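PDB 3MKC: racemase from Pseudovibrio sp. JE062, which is of unconfirmed function but is a racemase-named member of the enolase superfamily, with a capping domain joined to a TIM-barrel-like domain. Local coordinates for residues Pro7-Ile12 against Lys120-Pro125; Val34-Glu39 against Met112-Leu117. One frame throughout, in Å; residues are numbered along the deposited sequence.

How the interactions relate
Both contacts use helix 102-122 of the N-terminal capping domain. Interaction 2 is its interior part: six touching residues, all buried, join strand 29-38 to the helix through mainly apolar side chains, with no hydrogen bond across. Interaction 1 lies one to two turns further along, where the helix ends, and is only partly buried; there the loop leading into strand 12-22 is held by a side-chain amide and a small apolar pair. Their centres are 10 Å apart, and they touch directly: Q121 NE2 probably bonds D38 OD2, P11 O probably accepts from E39 N, and I12 packs on V36. In sequence, interaction 2 is nested inside the loop closed by interaction 1.

Interaction 1: residues Pro7-Ile12 against Lys120-Pro125; sequences PAVAPI and KQLGVP
The side-chain amide of Q121 reaches from the last turn of helix 102-122 to the backbone of A10, fastening the loop that leads into strand 12-22 of the enolase-type N-terminal domain. Q121 NE2 donates to A10 O over 3.0 Å, with an N-H...O angle of 162°. The acceptor lies 4° out of the Q121 amide plane, and the donor meets a lone pair in the carbonyl plane of A10, although the two planes themselves are steeply turned against each other. A8 O stands over the face of the amide, 3.4 Å from Q121 CD. Over the same face, V9 CA lies 3.5 Å from Q121 OE1, without a hydrogen bond. V9 is the centre of an inverse gamma turn, closed by a weak bond from A10 N to A8 O; this turn carries A8 O and V9 CA over one face of the amide and brings A10 O to its nitrogen.

Further out, the Q121 amide nitrogen also bonds D38 OD2; both partners being acceptors, they support this placing of nitrogen and oxygen and would hold the amide's rotation. P80 touches Q121, while I81 packs on both V9 and L122. The helix ends just beyond, at G123, the first residue to leave helical angles, with positive phi (64°). At the more open margin, V9 CG2, anti to its carbonyl carbon, meets L122 CD2 at 3.7 Å.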
loop_
_atom_site.group_PDB
_atom_site.type_symbol
_atom_site.label_atom_id
_atom_site.label_comp_id
_atom_site.label_asym_id
_atom_site.label_seq_id
_atom_site.Cartn_x
_atom_site.Cartn_y
_atom_site.Cartn_z
ATOM N N PRO A 7 9.287 -17.531 26.728
ATOM C CA PRO A 7 10.215 -16.487 27.172
ATOM C C PRO A 7 10.575 -15.481 26.082
ATOM O O PRO A 7 10.946 -14.349 26.377
ATOM C CB PRO A 7 11.440 -17.284 27.630
ATOM C CG PRO A 7 10.874 -18.629 27.995
ATOM C CD PRO A 7 9.890 -18.865 26.882
ATOM N N ALA A 8 10.472 -15.911 24.828
ATOM C CA ALA A 8 10.804 -15.075 23.678
ATOM C C ALA A 8 9.875 -13.877 23.470
ATOM O O ALA A 8 10.272 -12.875 22.878
ATOM C CB ALA A 8 10.839 -15.929 22.417
ATOM N N VAL A 9 8.638 -13.975 23.936
ATOM C CA VAL A 9 7.706 -12.863 23.787
ATOM C C VAL A 9 8.056 -11.855 24.871
ATOM O O VAL A 9 7.453 -11.843 25.944
ATOM C CB VAL A 9 6.250 -13.337 23.952
ATOM C CG1 VAL A 9 5.291 -12.196 23.673
ATOM C CG2 VAL A 9 5.985 -14.487 23.012
ATOM N N ALA A 10 9.053 -11.024 24.587
ATOM C CA ALA A 10 9.524 -10.020 25.539
ATOM C C ALA A 10 8.923 -8.651 25.254
ATOM O O ALA A 10 8.539 -8.360 24.124
ATOM C CB ALA A 10 11.041 -9.941 25.492
ATOM N N PRO A 11 8.870 -7.778 26.276
ATOM C CA PRO A 11 8.309 -6.432 26.130
ATOM C C PRO A 11 9.108 -5.543 25.194
ATOM O O PRO A 11 10.316 -5.725 25.014
ATOM C CB PRO A 11 8.325 -5.881 27.561
ATOM C CG PRO A 11 8.411 -7.114 28.433
ATOM C CD PRO A 11 9.344 -7.990 27.652
ATOM N N ILE A 12 8.421 -4.574 24.604
ATOM C CA ILE A 12 9.051 -3.619 23.704
ATOM C C ILE A 12 9.937 -2.704 24.547
ATOM O O ILE A 12 9.496 -2.182 25.571
ATOM C CB ILE A 12 7.983 -2.769 22.979
ATOM C CG1 ILE A 12 7.162 -3.664 22.054
ATOM C CG2 ILE A 12 8.643 -1.624 22.217
ATOM C CD1 ILE A 12 6.028 -2.945 21.355
ATOM N N LYS A 120 9.010 -12.682 14.551
ATOM C CA LYS A 120 10.377 -13.091 14.846
ATOM C C LYS A 120 10.518 -13.683 16.239
ATOM O O LYS A 120 11.299 -14.611 16.439
ATOM C CB LYS A 120 11.333 -11.911 14.637
ATOM C CG LYS A 120 11.498 -11.556 13.159
ATOM C CD LYS A 120 12.212 -10.226 12.936
ATOM C CE LYS A 120 13.678 -10.272 13.333
ATOM N NZ LYS A 120 14.368 -8.984 12.993
ATOM N N GLN A 121 9.758 -13.167 17.202
ATOM C CA GLN A 121 9.809 -13.700 18.557
ATOM C C GLN A 121 9.226 -15.115 18.564
ATOM O O GLN A 121 9.790 -16.033 19.163
ATOM C CB GLN A 121 8.996 -12.830 19.533
ATOM C CG GLN A 121 9.497 -11.398 19.759
ATOM C CD GLN A 121 8.702 -10.678 20.843
ATOM O OE1 GLN A 121 7.482 -10.820 20.925
ATOM N NE2 GLN A 121 9.389 -9.892 21.673
ATOM N N LEU A 122 8.093 -15.283 17.888
ATOM C CA LEU A 122 7.403 -16.564 17.837
ATOM C C LEU A 122 7.926 -17.507 16.763
ATOM O O LEU A 122 7.511 -18.666 16.691
ATOM C CB LEU A 122 5.908 -16.331 17.616
ATOM C CG LEU A 122 5.183 -15.546 18.709
ATOM C CD1 LEU A 122 3.793 -15.146 18.221
ATOM C CD2 LEU A 122 5.094 -16.388 19.962
ATOM N N GLY A 123 8.828 -17.010 15.928
ATOM C CA GLY A 123 9.375 -17.834 14.870
ATOM C C GLY A 123 8.323 -18.251 13.860
ATOM O O GLY A 123 8.317 -19.389 13.396
ATOM N N VAL A 124 7.421 -17.331 13.526
ATOM C CA VAL A 124 6.375 -17.621 12.551
ATOM C C VAL A 124 6.221 -16.442 11.602
ATOM O O VAL A 124 6.380 -15.288 12.004
ATOM C CB VAL A 124 5.015 -17.894 13.231
ATOM C CG1 VAL A 124 5.154 -19.029 14.226
ATOM C CG2 VAL A 124 4.503 -16.639 13.927
ATOM N N PRO A 125 5.925 -16.715 10.322
ATOM C CA PRO A 125 5.754 -15.649 9.330
ATOM C C PRO A 125 4.573 -14.761 9.692
ATOM O O PRO A 125 3.625 -15.210 10.334
ATOM C CB PRO A 125 5.532 -16.415 8.028
ATOM C CG PRO A 125 4.924 -17.706 8.489
ATOM C CD PRO A 125 5.737 -18.041 9.710
#

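Interaction 2: residues Val34-Glu39 against Met112-Leu117; sequences VKVTDE and MALYDL
V36 and A113 meet at the closest side-chain approach of this contact, V36 CG2 to A113 CB at 3.6 Å, where strand 29-38 lies against helix 102-122. This is sheet-against-helix packing within the N-terminal domain of the enolase superfamily: the segment axes come within 8.1 Å and are inclined at 42°. The small A113 faces the strand, and its methyl also lies 3.7 Å from V34 O. V36 divides its two branches between successive helical turns. CG1, anti to the backbone N (chi1 -177°), reaches L117 CD2 at 3.7 Å, while CG2 takes the A113 methyl. The V36 and L117 side chains cross at about a right angle, and L117 CD2 is equally near V36 O.

Around this tight centre the contacts lengthen: V34 CG1 stands 4.2 Å from A113 CB, and V36 CG1 is 4.3 Å from L114 CD2. L114 turns largely to other partners, touching I12 of strand 12-22 and I83 and I86 of helix 83-93. Toward the end of the strand the apolar surface gives way to D38, whose OD2 lies 4.1 Å from L117 CD1, and then to the exposed E39. Across the sheet's other face, K35 and T37 point away from the helix.

No hydrogen bond joins the two segments, so they are held together mainly by van der Waals contact of apolar groups. The buried D38 carboxylate is served from elsewhere: OD1 accepts from the backbone N of N40 and V42, and OD2 faces the glutamine amide of interaction 1. These donors would probably stabilise its charged form beside the leucine.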
loop_
_atom_site.group_PDB
_atom_site.type_symbol
_atom_site.label_atom_id
_atom_site.label_comp_id
_atom_site.label_asym_id
_atom_site.label_seq_id
_atom_site.Cartn_x
_atom_site.Cartn_y
_atom_site.Cartn_z
ATOM N N VAL A 34 10.640 2.340 10.712
ATOM C CA VAL A 34 10.253 2.256 12.105
ATOM C C VAL A 34 10.852 0.967 12.658
ATOM O O VAL A 34 10.517 -0.127 12.201
ATOM C CB VAL A 34 8.726 2.206 12.276
ATOM C CG1 VAL A 34 8.382 2.014 13.751
ATOM C CG2 VAL A 34 8.102 3.482 11.738
ATOM N N LYS A 35 11.741 1.099 13.635
ATOM C CA LYS A 35 12.384 -0.058 14.241
ATOM C C LYS A 35 11.926 -0.225 15.687
ATOM O O LYS A 35 12.190 0.633 16.534
ATOM C CB LYS A 35 13.902 0.121 14.194
ATOM C CG LYS A 35 14.726 -1.087 14.611
ATOM C CD LYS A 35 16.209 -0.722 14.538
ATOM C CE LYS A 35 17.122 -1.911 14.750
ATOM N NZ LYS A 35 18.538 -1.549 14.417
ATOM N N VAL A 36 11.229 -1.324 15.963
ATOM C CA VAL A 36 10.752 -1.613 17.311
ATOM C C VAL A 36 11.635 -2.728 17.867
ATOM O O VAL A 36 11.685 -3.826 17.319
ATOM C CB VAL A 36 9.275 -2.075 17.302
ATOM C CG1 VAL A 36 8.787 -2.300 18.719
ATOM C CG2 VAL A 36 8.409 -1.030 16.607
ATOM N N THR A 37 12.327 -2.435 18.960
ATOM C CA THR A 37 13.233 -3.395 19.571
ATOM C C THR A 37 12.732 -3.891 20.918
ATOM O O THR A 37 12.243 -3.103 21.725
ATOM C CB THR A 37 14.613 -2.758 19.762
ATOM O OG1 THR A 37 15.020 -2.140 18.534
ATOM C CG2 THR A 37 15.638 -3.815 20.162
ATOM N N ASP A 38 12.847 -5.193 21.167
ATOM C CA ASP A 38 12.399 -5.723 22.450
ATOM C C ASP A 38 13.559 -5.765 23.439
ATOM O O ASP A 38 14.689 -5.426 23.095
ATOM C CB ASP A 38 11.744 -7.109 22.302
ATOM C CG ASP A 38 12.736 -8.218 21.986
ATOM O OD1 ASP A 38 13.951 -8.038 22.204
ATOM O OD2 ASP A 38 12.283 -9.293 21.531
ATOM N N GLU A 39 13.275 -6.183 24.665
ATOM C CA GLU A 39 14.289 -6.220 25.708
ATOM C C GLU A 39 15.392 -7.234 25.491
ATOM O O GLU A 39 16.368 -7.250 26.235
ATOM C CB GLU A 39 13.627 -6.448 27.062
ATOM C CG GLU A 39 12.460 -5.513 27.289
ATOM C CD GLU A 39 12.221 -5.185 28.745
ATOM O OE1 GLU A 39 11.893 -6.105 29.526
ATOM O OE2 GLU A 39 12.365 -3.993 29.101
HETATM N N MSE A 112 3.027 -2.090 11.458
HETATM C CA MSE A 112 3.727 -2.969 10.533
HETATM C C MSE A 112 4.929 -3.609 11.218
HETATM O O MSE A 112 5.186 -4.805 11.063
HETATM C CB MSE A 112 4.199 -2.163 9.326
HETATM C CG MSE A 112 4.720 -3.001 8.178
HETATM SE SE MSE A 112 5.214 -1.889 6.686
HETATM C CE MSE A 112 3.821 -0.558 6.917
ATOM N N ALA A 113 5.663 -2.808 11.980
ATOM C CA ALA A 113 6.851 -3.303 12.673
ATOM C C ALA A 113 6.523 -4.332 13.755
ATOM O O ALA A 113 7.359 -5.171 14.094
ATOM C CB ALA A 113 7.621 -2.139 13.276
ATOM N N LEU A 114 5.316 -4.270 14.308
ATOM C CA LEU A 114 4.933 -5.225 15.339
ATOM C C LEU A 114 4.720 -6.603 14.738
ATOM O O LEU A 114 5.011 -7.613 15.370
ATOM C CB LEU A 114 3.665 -4.766 16.060
ATOM C CG LEU A 114 3.866 -3.552 16.970
ATOM C CD1 LEU A 114 2.534 -3.141 17.566
ATOM C CD2 LEU A 114 4.872 -3.889 18.068
ATOM N N TYR A 115 4.213 -6.648 13.512
ATOM C CA TYR A 115 4.003 -7.931 12.860
ATOM C C TYR A 115 5.355 -8.586 12.608
ATOM O O TYR A 115 5.494 -9.802 12.702
ATOM C CB TYR A 115 3.238 -7.737 11.547
ATOM C CG TYR A 115 1.754 -7.584 11.771
ATOM C CD1 TYR A 115 0.939 -8.704 11.939
ATOM C CD2 TYR A 115 1.172 -6.324 11.899
ATOM C CE1 TYR A 115 -0.410 -8.574 12.238
ATOM C CE2 TYR A 115 -0.183 -6.181 12.200
ATOM C CZ TYR A 115 -0.963 -7.310 12.372
ATOM O OH TYR A 115 -2.292 -7.184 12.709
ATOM N N ASP A 116 6.356 -7.770 12.293
ATOM C CA ASP A 116 7.689 -8.295 12.034
ATOM C C ASP A 116 8.288 -8.774 13.351
ATOM O O ASP A 116 8.813 -9.882 13.435
ATOM C CB ASP A 116 8.565 -7.213 11.395
ATOM C CG ASP A 116 9.894 -7.752 10.876
ATOM O OD1 ASP A 116 9.932 -8.912 10.416
ATOM O OD2 ASP A 116 10.894 -7.004 10.908
ATOM N N LEU A 117 8.188 -7.946 14.383
ATOM C CA LEU A 117 8.732 -8.301 15.688
ATOM C C LEU A 117 8.037 -9.511 16.314
ATOM O O LEU A 117 8.699 -10.462 16.730
ATOM C CB LEU A 117 8.645 -7.103 16.633
ATOM C CG LEU A 117 9.095 -7.322 18.075
ATOM C CD1 LEU A 117 10.482 -7.974 18.100
ATOM C CD2 LEU A 117 9.106 -5.980 18.800
#